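Local coordinates for SusD-like protein BACOVA_02651 (Bacteroides ovatus, PDB 5E75) that binds polysaccharide at the bacterial cell surface and probably captures xyloglucan before its transport into the periplasm for degradation, at residues D287-Y292 / A302-K307; E293-L298 / A394-K399; D362-Y367 / F387-E392. All blocks are in the same frame, centred on the assembly; numbering follows the deposited sequence.

Contact 1 of 3, residues D287-Y292 / A302-K307; sequences DMLQQY and ATFFTK
Phe304 packs against three side chains of the 287-292 segment in the SusD-family part of the chain, where the end of helix 286-291 meets the loop that follows helix 297-303. The contact is a helix-to-loop packing, mostly apolar and buried. Met288 CG approaches the ring at CE2, 3.8 Å away, the two side chains crossing at about a right angle; with CG anti to the backbone N (chi1 -179°), the thioether chain sets out from the helix on the side of this ring. Leu289 adds its CD2 methyl, 4.0 Å from Phe304 CD2, and the same methyl reaches Thr306 CG2. Tyr292 comes nearest the same ring with its hydroxyl, OH lying 3.6 Å from Phe304 CE2. Met417 also touches Phe304, while Val413 of helix 404-415 packs on Tyr292. An alanine in place of Phe304 would probably open a gap between Met288, Leu289 and Tyr292 and leave the tyrosine ring less firmly held. The polar link across the contact is a water between two hydroxyls, those of Tyr292 and Thr303. Tyr292 OH sits 3.4 Å from Thr303 CG2, and the water, in the plane of the tyrosine ring at its edge, joins it to the threonine hydroxyl, which is also hydrogen-bonded to the carbonyl of Arg299. This water lies 2.6 Å from Tyr292 OH and donates to Thr303 OG1 at 2.7 Å.

Contact 2 of 3, residues E293-L298 / A394-K399; sequences ELADTL and AKINKK
With CG1 of Ile396 set between the backbone N and the carbonyl carbon (chi1 66°), its two branches divide the work across the contact: CG2 rests 3.8 Å from Ala295 CB and also against the backbone of Ala295, while CD1 extends to Glu293 OE1 and the carboxylate carbon of Asp296. Glu293 meets this isoleucine with a chain extended beyond CG, crossing it at about a right angle. At the other end Leu298 lays CD1 3.6 Å from Lys395 CG, the lysine amine turning off to the carbonyls of Arg393 and Thr228. The pairing sets a type I turn, Glu293 to Asp296, against the Schellman motif at Lys395 that ends helix 382-393. Water carries the polar links. Two waters each donate to both Glu293 OE1 and Asn397 OD1, two acceptors that stand 4.0 Å apart. A third donates to Glu293 OE2 at 2.6 Å and accepts from Lys399 NZ; the carboxylate has its direct salt bridge with Arg391, and Lys399 NZ, 4.5 Å from Glu293 OE2, is too distant for a direct ion pair. Asp296 OD1 lies 3.8 Å from Ala394 CB, and the OD2 oxygen of the same carboxylate is paired with Arg299.

Contact 3 of 3, residues D362-Y367 / F387-E392; sequences DVYLTY and FNRVRE
Tyr364 lies beside Arg389, the two side chains pointing the same way, with ring carbon CE2 of the tyrosine 3.8 Å from Arg389 CB. Its own CB packs on Val390 CG2 at 3.9 Å. That valine methyl also meets Leu365, whose CD2 methyl is wedged between Val390 CG2 and the Phe387 ring, 3.7 Å from Phe387 CD2. Phe387 turns its CG anti to the backbone N (chi1 175°), which carries the ring to the leucine. The helices 360-372 and 382-393 thus pack with a mainly apolar seam, their segment axes 8.7 Å apart at closest approach and running at 136° to each other. Helix 404-415 covers the same seam through Arg411 on Leu365 and Glu414 on Val390. At the polar edge a water donates to Tyr364 OH and accepts from Arg389 NE at 2.9 Å, lying in the guanidinium plane. On the same guanidinium, NH1 forms a salt bridge to Glu392 OE1, 2.9 Å long, met on the anti side of the carboxylate and tilted out of its plane, while NH2 pairs with Asp225. Gripped through all three nitrogens, the guanidinium is probably fixed in its rotation, whereas the helices themselves meet through methyl, methylene and ring carbons.

Contacts 1 and 3 are buried and largely apolar, whereas contact 2, with its centre farther from that of the chain, is partly exposed. All three are bridged by water, contacts 1 and 3 by one molecule each, contact 2 by several, chiefly around a carboxylate. Contacts 1 and 2 share helix 297-303, and their first segments are consecutive, residue 292 leading straight into 293. Contact 3 joins two helices, and the 394-399 loop of contact 2 leaves the second of them: Arg391 NE meets Asn397 O at 2.8 Å, and Asn388 ND2 meets Lys399 O, both probably hydrogen bonds. Helix 404-415 borders all three contacts, while contacts 1 and 3 themselves stay about 7 Å apart at their nearest atoms.

Contact 1 of 3, residues D287-Y292 / A302-K307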
loop_
_atom_site.group_PDB
_atom_site.type_symbol
_atom_site.label_atom_id
_atom_site.label_comp_id
_atom_site.label_asym_id
_atom_site.label_seq_id
_atom_site.Cartn_x
_atom_site.Cartn_y
_atom_site.Cartn_z
ATOM N N ASP A 287 -9.843 3.421 -16.022
ATOM C CA ASP A 287 -8.763 4.380 -15.807
ATOM C C ASP A 287 -7.439 3.683 -15.477
ATOM O O ASP A 287 -6.407 3.957 -16.100
ATOM C CB ASP A 287 -9.228 5.357 -14.707
ATOM C CG ASP A 287 -8.091 6.048 -13.952
ATOM O OD1 ASP A 287 -7.184 6.629 -14.574
ATOM O OD2 ASP A 287 -8.145 6.011 -12.704
ATOM N N MET A 288 -7.450 2.773 -14.507
ATOM C CA MET A 288 -6.231 2.062 -14.131
ATOM C C MET A 288 -5.649 1.263 -15.299
ATOM O O MET A 288 -4.444 1.316 -15.580
ATOM C CB MET A 288 -6.529 1.129 -12.976
ATOM C CG MET A 288 -5.312 0.352 -12.489
ATOM S SD MET A 288 -4.090 1.425 -11.688
ATOM C CE MET A 288 -2.634 1.166 -12.694
ATOM N N LEU A 289 -6.510 0.537 -16.014
ATOM C CA LEU A 289 -6.039 -0.258 -17.142
ATOM C C LEU A 289 -5.396 0.621 -18.209
ATOM O O LEU A 289 -4.419 0.222 -18.846
ATOM C CB LEU A 289 -7.163 -1.110 -17.739
ATOM C CG LEU A 289 -7.601 -2.274 -16.864
ATOM C CD1 LEU A 289 -8.929 -2.820 -17.373
ATOM C CD2 LEU A 289 -6.546 -3.361 -16.820
ATOM N N GLN A 290 -5.920 1.824 -18.398
ATOM C CA GLN A 290 -5.357 2.723 -19.399
ATOM C C GLN A 290 -4.008 3.290 -18.987
ATOM O O GLN A 290 -3.292 3.864 -19.804
ATOM C CB GLN A 290 -6.329 3.867 -19.694
ATOM C CG GLN A 290 -7.557 3.418 -20.448
ATOM C CD GLN A 290 -8.636 4.485 -20.512
ATOM O OE1 GLN A 290 -8.660 5.412 -19.698
ATOM N NE2 GLN A 290 -9.558 4.333 -21.462
ATOM N N GLN A 291 -3.642 3.163 -17.715
ATOM C CA GLN A 291 -2.336 3.649 -17.271
ATOM C C GLN A 291 -1.200 2.793 -17.820
ATOM O O GLN A 291 -0.083 3.286 -18.012
ATOM C CB GLN A 291 -2.223 3.694 -15.736
ATOM C CG GLN A 291 -3.252 4.572 -15.050
ATOM C CD GLN A 291 -3.318 5.953 -15.625
ATOM O OE1 GLN A 291 -4.339 6.363 -16.190
ATOM N NE2 GLN A 291 -2.238 6.679 -15.510
ATOM N N TYR A 292 -1.448 1.509 -18.049
ATOM C CA TYR A 292 -0.396 0.657 -18.587
ATOM C C TYR A 292 -0.115 1.022 -20.037
ATOM O O TYR A 292 -0.997 0.968 -20.895
ATOM C CB TYR A 292 -0.769 -0.825 -18.484
ATOM C CG TYR A 292 -1.054 -1.263 -17.065
ATOM C CD1 TYR A 292 -0.025 -1.571 -16.181
ATOM C CD2 TYR A 292 -2.360 -1.336 -16.602
ATOM C CE1 TYR A 292 -0.289 -1.942 -14.861
ATOM C CE2 TYR A 292 -2.635 -1.699 -15.284
ATOM C CZ TYR A 292 -1.598 -2.009 -14.432
ATOM O OH TYR A 292 -1.881 -2.362 -13.129
ATOM N N ALA A 302 0.588 -9.148 -14.376
ATOM C CA ALA A 302 0.803 -9.544 -12.992
ATOM C C ALA A 302 -0.162 -8.860 -12.037
ATOM O O ALA A 302 -0.237 -9.217 -10.867
ATOM C CB ALA A 302 2.245 -9.265 -12.567
ATOM N N THR A 303 -0.874 -7.851 -12.521
ATOM C CA THR A 303 -1.798 -7.105 -11.671
ATOM C C THR A 303 -3.271 -7.482 -11.906
ATOM O O THR A 303 -4.022 -7.697 -10.930
ATOM C CB THR A 303 -1.582 -5.579 -11.804
ATOM O OG1 THR A 303 -0.200 -5.282 -11.581
ATOM C CG2 THR A 303 -2.394 -4.832 -10.789
ATOM N N PHE A 304 -3.679 -7.546 -13.172
ATOM C CA PHE A 304 -5.048 -7.916 -13.557
ATOM C C PHE A 304 -5.042 -8.945 -14.669
ATOM O O PHE A 304 -4.233 -8.868 -15.582
ATOM C CB PHE A 304 -5.832 -6.693 -14.072
ATOM C CG PHE A 304 -5.917 -5.575 -13.085
ATOM C CD1 PHE A 304 -6.750 -5.667 -11.976
ATOM C CD2 PHE A 304 -5.138 -4.439 -13.250
ATOM C CE1 PHE A 304 -6.799 -4.634 -11.042
ATOM C CE2 PHE A 304 -5.186 -3.406 -12.337
ATOM C CZ PHE A 304 -6.017 -3.499 -11.215
ATOM N N PHE A 305 -5.988 -9.876 -14.610
ATOM C CA PHE A 305 -6.287 -10.763 -15.739
ATOM C C PHE A 305 -6.981 -9.931 -16.817
ATOM O O PHE A 305 -7.859 -9.147 -16.498
ATOM C CB PHE A 305 -7.233 -11.878 -15.310
ATOM C CG PHE A 305 -6.654 -12.837 -14.293
ATOM C CD1 PHE A 305 -5.738 -13.810 -14.678
ATOM C CD2 PHE A 305 -7.061 -12.810 -12.956
ATOM C CE1 PHE A 305 -5.228 -14.710 -13.763
ATOM C CE2 PHE A 305 -6.542 -13.717 -12.048
ATOM C CZ PHE A 305 -5.638 -14.667 -12.456
ATOM N N THR A 306 -6.603 -10.088 -18.085
ATOM C CA THR A 306 -7.397 -9.564 -19.190
ATOM C C THR A 306 -7.449 -10.634 -20.269
ATOM O O THR A 306 -6.629 -11.544 -20.279
ATOM C CB THR A 306 -6.850 -8.241 -19.772
ATOM O OG1 THR A 306 -5.501 -8.418 -20.219
ATOM C CG2 THR A 306 -6.919 -7.101 -18.731
ATOM N N LYS A 307 -8.433 -10.528 -21.154
ATOM C CA LYS A 307 -8.762 -11.611 -22.081
ATOM C C LYS A 307 -7.557 -12.127 -22.862
ATOM O O LYS A 307 -6.857 -11.359 -23.521
ATOM C CB LYS A 307 -9.833 -11.139 -23.051
ATOM C CG LYS A 307 -10.416 -12.270 -23.896
ATOM C CD LYS A 307 -11.601 -11.779 -24.699
ATOM C CE LYS A 307 -12.384 -12.947 -25.270
ATOM N NZ LYS A 307 -13.544 -12.472 -26.065
HETATM O O HOH W 1 0.058 -2.562 -11.351
#

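Contact 2 of 3, residues E293-L298 / A394-K399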
loop_
_atom_site.group_PDB
_atom_site.type_symbol
_atom_site.label_atom_id
_atom_site.label_comp_id
_atom_site.label_asym_id
_atom_site.label_seq_id
_atom_site.Cartn_x
_atom_site.Cartn_y
_atom_site.Cartn_z
ATOM N N GLU A 293 1.129 1.376 -20.309
ATOM C CA GLU A 293 1.551 1.591 -21.687
ATOM C C GLU A 293 1.420 0.283 -22.446
ATOM O O GLU A 293 1.454 -0.795 -21.865
ATOM C CB GLU A 293 2.982 2.124 -21.697
ATOM C CG GLU A 293 3.054 3.515 -21.045
ATOM C CD GLU A 293 4.456 4.053 -20.842
ATOM O OE1 GLU A 293 5.365 3.666 -21.590
ATOM O OE2 GLU A 293 4.643 4.873 -19.910
ATOM N N LEU A 294 1.236 0.374 -23.756
ATOM C CA LEU A 294 0.998 -0.803 -24.581
ATOM C C LEU A 294 2.067 -1.875 -24.383
ATOM O O LEU A 294 1.739 -3.062 -24.305
ATOM C CB LEU A 294 0.911 -0.408 -26.051
ATOM C CG LEU A 294 0.611 -1.524 -27.054
ATOM C CD1 LEU A 294 -0.648 -2.298 -26.702
ATOM C CD2 LEU A 294 0.484 -0.878 -28.425
ATOM N N ALA A 295 3.321 -1.451 -24.245
ATOM C CA ALA A 295 4.429 -2.365 -24.069
ATOM C C ALA A 295 4.504 -2.953 -22.663
ATOM O O ALA A 295 5.214 -3.927 -22.460
ATOM C CB ALA A 295 5.735 -1.668 -24.403
ATOM N N ASP A 296 3.759 -2.382 -21.712
ATOM C CA ASP A 296 3.882 -2.734 -20.275
ATOM C C ASP A 296 2.984 -3.910 -19.904
ATOM O O ASP A 296 2.257 -3.868 -18.906
ATOM C CB ASP A 296 3.543 -1.495 -19.437
ATOM C CG ASP A 296 4.013 -1.562 -17.988
ATOM O OD1 ASP A 296 4.751 -2.468 -17.616
ATOM O OD2 ASP A 296 3.617 -0.644 -17.250
ATOM N N THR A 297 3.088 -4.991 -20.671
ATOM C CA THR A 297 2.241 -6.159 -20.461
ATOM C C THR A 297 2.648 -6.988 -19.251
ATOM O O THR A 297 1.815 -7.703 -18.694
ATOM C CB THR A 297 2.200 -7.046 -21.713
ATOM O OG1 THR A 297 3.519 -7.468 -22.041
ATOM C CG2 THR A 297 1.608 -6.274 -22.876
ATOM N N LEU A 298 3.907 -6.906 -18.831
ATOM C CA LEU A 298 4.360 -7.726 -17.706
ATOM C C LEU A 298 3.726 -7.221 -16.405
ATOM O O LEU A 298 3.192 -8.006 -15.619
ATOM C CB LEU A 298 5.892 -7.763 -17.604
ATOM C CG LEU A 298 6.602 -8.284 -18.862
ATOM C CD1 LEU A 298 8.096 -8.253 -18.642
ATOM C CD2 LEU A 298 6.157 -9.694 -19.236
ATOM N N ALA A 394 10.576 -3.496 -15.936
ATOM C CA ALA A 394 9.297 -3.765 -16.599
ATOM C C ALA A 394 9.460 -4.075 -18.092
ATOM O O ALA A 394 8.484 -4.404 -18.757
ATOM C CB ALA A 394 8.355 -2.584 -16.422
ATOM N N LYS A 395 10.691 -3.960 -18.590
ATOM C CA LYS A 395 11.040 -4.219 -19.995
ATOM C C LYS A 395 10.366 -3.231 -20.956
ATOM O O LYS A 395 9.999 -3.583 -22.078
ATOM C CB LYS A 395 10.771 -5.677 -20.383
ATOM C CG LYS A 395 11.248 -6.737 -19.376
ATOM C CD LYS A 395 12.746 -6.751 -19.143
ATOM C CE LYS A 395 13.187 -7.892 -18.189
ATOM N NZ LYS A 395 13.284 -7.533 -16.711
ATOM N N ILE A 396 10.219 -1.984 -20.520
ATOM C CA ILE A 396 9.750 -0.913 -21.379
ATOM C C ILE A 396 10.801 0.197 -21.502
ATOM O O ILE A 396 11.815 0.212 -20.791
ATOM C CB ILE A 396 8.371 -0.357 -20.924
ATOM C CG1 ILE A 396 8.454 0.345 -19.559
ATOM C CG2 ILE A 396 7.341 -1.495 -20.913
ATOM C CD1 ILE A 396 7.141 0.969 -19.146
ATOM N N ASN A 397 10.570 1.113 -22.427
ATOM C CA ASN A 397 11.568 2.116 -22.748
ATOM C C ASN A 397 11.891 3.041 -21.588
ATOM O O ASN A 397 11.020 3.414 -20.803
ATOM C CB ASN A 397 11.114 2.953 -23.950
ATOM C CG ASN A 397 9.887 3.799 -23.642
ATOM O OD1 ASN A 397 8.759 3.318 -23.704
ATOM N ND2 ASN A 397 10.104 5.067 -23.317
ATOM N N LYS A 398 13.158 3.413 -21.495
ATOM C CA LYS A 398 13.580 4.438 -20.558
ATOM C C LYS A 398 13.151 5.810 -21.068
ATOM O O LYS A 398 12.932 6.006 -22.274
ATOM C CB LYS A 398 15.093 4.388 -20.360
ATOM C CG LYS A 398 15.578 3.096 -19.764
ATOM C CD LYS A 398 17.085 3.088 -19.601
ATOM C CE LYS A 398 17.574 1.789 -19.012
ATOM N NZ LYS A 398 19.059 1.719 -19.060
ATOM N N LYS A 399 13.014 6.753 -20.149
ATOM C CA LYS A 399 12.668 8.127 -20.479
ATOM C C LYS A 399 13.889 9.034 -20.317
ATOM O O LYS A 399 14.641 8.912 -19.356
ATOM C CB LYS A 399 11.514 8.598 -19.595
ATOM C CG LYS A 399 10.208 7.873 -19.893
ATOM C CD LYS A 399 9.061 8.394 -19.043
ATOM C CE LYS A 399 7.731 7.841 -19.493
ATOM N NZ LYS A 399 7.324 8.381 -20.805
HETATM O O HOH W 2 6.182 1.744 -23.510
HETATM O O HOH W 3 4.508 7.341 -20.767
HETATM O O HOH W 4 6.514 5.435 -23.630
HETATM O O HOH W 5 7.128 -5.495 -20.965
HETATM O O HOH W 6 5.702 -4.636 -18.119
#

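Contact 3 of 3, residues D362-Y367 / F387-E392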
loop_
_atom_site.group_PDB
_atom_site.type_symbol
_atom_site.label_atom_id
_atom_site.label_comp_id
_atom_site.label_asym_id
_atom_site.label_seq_id
_atom_site.Cartn_x
_atom_site.Cartn_y
_atom_site.Cartn_z
ATOM N N ASP A 362 9.848 1.369 -4.783
ATOM C CA ASP A 362 9.251 2.577 -4.198
ATOM C C ASP A 362 10.350 3.589 -3.862
ATOM O O ASP A 362 10.215 4.791 -4.109
ATOM C CB ASP A 362 8.470 2.159 -2.949
ATOM C CG ASP A 362 7.444 3.159 -2.498
ATOM O OD1 ASP A 362 7.584 4.359 -2.757
ATOM O OD2 ASP A 362 6.468 2.712 -1.862
ATOM N N VAL A 363 11.440 3.104 -3.274
ATOM C CA VAL A 363 12.539 3.987 -2.923
ATOM C C VAL A 363 13.159 4.573 -4.197
ATOM O O VAL A 363 13.517 5.753 -4.214
ATOM C CB VAL A 363 13.594 3.296 -2.020
ATOM C CG1 VAL A 363 14.607 4.293 -1.530
ATOM C CG2 VAL A 363 12.931 2.622 -0.834
ATOM N N TYR A 364 13.265 3.766 -5.252
ATOM C CA TYR A 364 13.775 4.273 -6.536
ATOM C C TYR A 364 12.916 5.422 -7.041
ATOM O O TYR A 364 13.426 6.473 -7.446
ATOM C CB TYR A 364 13.809 3.162 -7.602
ATOM C CG TYR A 364 14.944 2.143 -7.488
ATOM C CD1 TYR A 364 15.686 2.004 -6.325
ATOM C CD2 TYR A 364 15.276 1.321 -8.566
ATOM C CE1 TYR A 364 16.724 1.079 -6.246
ATOM C CE2 TYR A 364 16.296 0.407 -8.480
ATOM C CZ TYR A 364 17.018 0.282 -7.325
ATOM O OH TYR A 364 18.050 -0.634 -7.319
ATOM N N LEU A 365 11.604 5.226 -7.052
ATOM C CA LEU A 365 10.713 6.252 -7.565
ATOM C C LEU A 365 10.640 7.471 -6.648
ATOM O O LEU A 365 10.516 8.600 -7.117
ATOM C CB LEU A 365 9.303 5.683 -7.834
ATOM C CG LEU A 365 9.230 4.622 -8.926
ATOM C CD1 LEU A 365 7.835 4.050 -9.018
ATOM C CD2 LEU A 365 9.634 5.160 -10.256
ATOM N N THR A 366 10.728 7.241 -5.339
ATOM C CA THR A 366 10.781 8.342 -4.364
ATOM C C THR A 366 12.024 9.201 -4.564
ATOM O O THR A 366 11.954 10.431 -4.540
ATOM C CB THR A 366 10.727 7.787 -2.916
ATOM O OG1 THR A 366 9.447 7.181 -2.710
ATOM C CG2 THR A 366 10.910 8.864 -1.844
ATOM N N TYR A 367 13.158 8.560 -4.793
ATOM C CA TYR A 367 14.383 9.295 -5.065
ATOM C C TYR A 367 14.212 10.162 -6.323
ATOM O O TYR A 367 14.556 11.349 -6.324
ATOM C CB TYR A 367 15.541 8.306 -5.232
ATOM C CG TYR A 367 16.920 8.916 -5.414
ATOM C CD1 TYR A 367 17.222 10.187 -4.947
ATOM C CD2 TYR A 367 17.918 8.196 -6.042
ATOM C CE1 TYR A 367 18.489 10.735 -5.118
ATOM C CE2 TYR A 367 19.185 8.736 -6.220
ATOM C CZ TYR A 367 19.459 10.003 -5.754
ATOM O OH TYR A 367 20.720 10.534 -5.940
ATOM N N PHE A 387 14.670 5.911 -11.538
ATOM C CA PHE A 387 13.372 5.858 -12.196
ATOM C C PHE A 387 13.454 4.893 -13.381
ATOM O O PHE A 387 12.590 4.016 -13.576
ATOM C CB PHE A 387 12.951 7.258 -12.675
ATOM C CG PHE A 387 11.682 7.284 -13.476
ATOM C CD1 PHE A 387 11.692 7.009 -14.840
ATOM C CD2 PHE A 387 10.474 7.599 -12.878
ATOM C CE1 PHE A 387 10.527 7.031 -15.577
ATOM C CE2 PHE A 387 9.294 7.630 -13.627
ATOM C CZ PHE A 387 9.330 7.328 -14.971
ATOM N N ASN A 388 14.515 5.039 -14.167
ATOM C CA ASN A 388 14.657 4.229 -15.363
ATOM C C ASN A 388 14.989 2.769 -15.093
ATOM O O ASN A 388 14.726 1.914 -15.950
ATOM C CB ASN A 388 15.631 4.891 -16.355
ATOM C CG ASN A 388 14.957 5.975 -17.165
ATOM O OD1 ASN A 388 13.775 5.878 -17.492
ATOM N ND2 ASN A 388 15.703 7.008 -17.503
ATOM N N ARG A 389 15.507 2.451 -13.902
ATOM C CA ARG A 389 15.678 1.061 -13.509
ATOM C C ARG A 389 14.311 0.390 -13.352
ATOM O O ARG A 389 14.154 -0.786 -13.677
ATOM C CB ARG A 389 16.470 0.939 -12.203
ATOM C CG ARG A 389 17.986 1.143 -12.343
ATOM C CD ARG A 389 18.658 -0.046 -13.033
ATOM N NE ARG A 389 18.469 -1.246 -12.233
ATOM C CZ ARG A 389 17.792 -2.337 -12.597
ATOM N NH1 ARG A 389 17.277 -2.465 -13.813
ATOM N NH2 ARG A 389 17.663 -3.338 -11.733
ATOM N N VAL A 390 13.328 1.140 -12.848
ATOM C CA VAL A 390 11.975 0.598 -12.708
ATOM C C VAL A 390 11.376 0.318 -14.102
ATOM O O VAL A 390 10.758 -0.731 -14.343
ATOM C CB VAL A 390 11.086 1.530 -11.865
ATOM C CG1 VAL A 390 9.664 0.982 -11.774
ATOM C CG2 VAL A 390 11.665 1.700 -10.459
ATOM N N ARG A 391 11.564 1.258 -15.021
ATOM C CA ARG A 391 11.136 1.072 -16.413
ATOM C C ARG A 391 11.819 -0.154 -17.033
ATOM O O ARG A 391 11.175 -0.986 -17.700
ATOM C CB ARG A 391 11.520 2.299 -17.248
ATOM C CG ARG A 391 10.969 3.642 -16.767
ATOM C CD ARG A 391 9.539 3.876 -17.176
ATOM N NE ARG A 391 9.363 3.945 -18.634
ATOM C CZ ARG A 391 8.196 4.179 -19.220
ATOM N NH1 ARG A 391 7.110 4.406 -18.493
ATOM N NH2 ARG A 391 8.104 4.212 -20.549
ATOM N N GLU A 392 13.135 -0.223 -16.867
ATOM C CA GLU A 392 13.942 -1.300 -17.431
ATOM C C GLU A 392 13.494 -2.664 -16.902
ATOM O O GLU A 392 13.400 -3.639 -17.651
ATOM C CB GLU A 392 15.416 -1.062 -17.101
ATOM C CG GLU A 392 16.394 -2.045 -17.685
ATOM C CD GLU A 392 17.806 -1.576 -17.463
ATOM O OE1 GLU A 392 18.143 -1.248 -16.306
ATOM O OE2 GLU A 392 18.568 -1.476 -18.455
HETATM O O HOH W 7 19.553 -1.193 -9.592
#